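Local coordinates for protein extracellular ligand-binding receptor (PDB 3SG0) that binds benzoylformate, and probably related aromatic acids, as a solute-binding protein of the leucine-binding protein family that probably serves their uptake, at residues E148-G151 with K152-K156. Residues are numbered along the deposited sequence; the frame is centred on the assembly and turned at random. Where two conformers were deposited one is given.
Sequences EAIG and KYIAK
The carbonyl oxygen of I150 accepts the backbone N-H of I154, N to O 2.9 Å with a nearly straight N-H...O angle of 169°, and CG1 of I154 also lies 3.2 Å from this same I150 O. The bond is one rung of the alpha-helix 143-156, which packs beside the four-stranded parallel sheet in one lobe of this periplasmic binding protein fold. E148, A149 and G151 repeat the i to i+4 pattern with K152, Y153 and A155; G151 is buried and brings only backbone to the contact, its O accepting A155 N at 3.0 Å. Branched aliphatic residues suit the buried side. I150 has CG1 anti to its own backbone N (chi1 -164°), and that carbon meets CD1 of I154 one turn on, at 4.1 Å, the two side chains crossing at a slant. Both isoleucines also touch Y244, packing the helix against the edge strand 242-244, and I150 reaches I266 and A268 of strand 266-269 as well. Y153, partly exposed, sends its ring away from the preceding turn while its side chain also rests on Y244 and I266. On the outer side K152 suits solvent: its charged end lies at the exposed surface, while the aliphatic part of the chain stays close to the helix backbone, CG passing 3.3 Å from E148 O.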
loop_
_atom_site.group_PDB
_atom_site.type_symbol
_atom_site.label_atom_id
_atom_site.label_comp_id
_atom_site.label_asym_id
_atom_site.label_seq_id
_atom_site.Cartn_x
_atom_site.Cartn_y
_atom_site.Cartn_z
ATOM N N GLU A 148 -12.373 7.086 5.128
ATOM C CA GLU A 148 -13.814 7.299 5.169
ATOM C C GLU A 148 -14.522 6.075 5.737
ATOM O O GLU A 148 -15.426 6.205 6.567
ATOM C CB GLU A 148 -14.361 7.639 3.782
ATOM C CG GLU A 148 -13.919 8.994 3.247
ATOM C CD GLU A 148 -14.550 10.169 3.977
ATOM O OE1 GLU A 148 -15.426 9.944 4.838
ATOM O OE2 GLU A 148 -14.170 11.323 3.686
ATOM N N ALA A 149 -14.105 4.888 5.312
ATOM C CA ALA A 149 -14.744 3.658 5.770
ATOM C C ALA A 149 -14.527 3.399 7.265
ATOM O O ALA A 149 -15.453 3.023 7.987
ATOM C CB ALA A 149 -14.263 2.472 4.946
ATOM N N ILE A 150 -13.303 3.588 7.739
ATOM C CA ILE A 150 -13.030 3.367 9.153
ATOM C C ILE A 150 -13.700 4.442 10.012
ATOM O O ILE A 150 -14.191 4.146 11.105
ATOM C CB ILE A 150 -11.503 3.227 9.445
ATOM C CG1 ILE A 150 -11.272 2.611 10.829
ATOM C CG2 ILE A 150 -10.774 4.559 9.297
ATOM C CD1 ILE A 150 -11.811 1.194 10.974
ATOM N N GLY A 151 -13.749 5.675 9.514
ATOM C CA GLY A 151 -14.450 6.741 10.221
ATOM C C GLY A 151 -15.919 6.419 10.439
ATOM O O GLY A 151 -16.464 6.619 11.533
ATOM N N LYS A 152 -16.564 5.905 9.395
ATOM C CA LYS A 152 -17.961 5.504 9.488
ATOM C C LYS A 152 -18.144 4.394 10.513
ATOM O O LYS A 152 -19.096 4.415 11.300
ATOM C CB LYS A 152 -18.478 5.055 8.125
ATOM C CG LYS A 152 -18.712 6.187 7.144
ATOM C CD LYS A 152 -19.392 5.668 5.887
ATOM C CE LYS A 152 -19.815 6.798 4.965
ATOM N NZ LYS A 152 -18.660 7.391 4.245
ATOM N N TYR A 153 -17.248 3.414 10.507
ATOM C CA TYR A 153 -17.335 2.333 11.474
ATOM C C TYR A 153 -17.184 2.854 12.898
ATOM O O TYR A 153 -17.966 2.509 13.780
ATOM C CB TYR A 153 -16.297 1.240 11.212
ATOM C CG TYR A 153 -16.387 0.142 12.238
ATOM C CD1 TYR A 153 -17.377 -0.827 12.150
ATOM C CD2 TYR A 153 -15.525 0.100 13.322
ATOM C CE1 TYR A 153 -17.487 -1.823 13.092
ATOM C CE2 TYR A 153 -15.632 -0.896 14.279
ATOM C CZ TYR A 153 -16.615 -1.856 14.153
ATOM O OH TYR A 153 -16.733 -2.854 15.092
ATOM N N ILE A 154 -16.176 3.684 13.127
ATOM C CA ILE A 154 -15.951 4.240 14.454
ATOM C C ILE A 154 -17.197 4.972 14.954
ATOM O O ILE A 154 -17.618 4.796 16.100
ATOM C CB ILE A 154 -14.726 5.170 14.464
ATOM C CG1 ILE A 154 -13.460 4.353 14.184
ATOM C CG2 ILE A 154 -14.621 5.898 15.801
ATOM C CD1 ILE A 154 -12.211 5.186 13.917
ATOM N N ALA A 155 -17.798 5.783 14.093
ATOM C CA ALA A 155 -19.013 6.502 14.473
ATOM C C ALA A 155 -20.116 5.530 14.893
ATOM O O ALA A 155 -20.822 5.761 15.881
ATOM C CB ALA A 155 -19.481 7.386 13.336
ATOM N N LYS A 156 -20.250 4.436 14.149
ATOM C CA LYS A 156 -21.302 3.458 14.412
ATOM C C LYS A 156 -21.139 2.765 15.761
ATOM O O LYS A 156 -22.121 2.294 16.342
ATOM C CB LYS A 156 -21.373 2.423 13.286
ATOM C CG LYS A 156 -21.828 2.995 11.955
ATOM C CD LYS A 156 -21.892 1.925 10.879
ATOM C CE LYS A 156 -22.295 2.515 9.537
ATOM N NZ LYS A 156 -22.314 1.487 8.460
#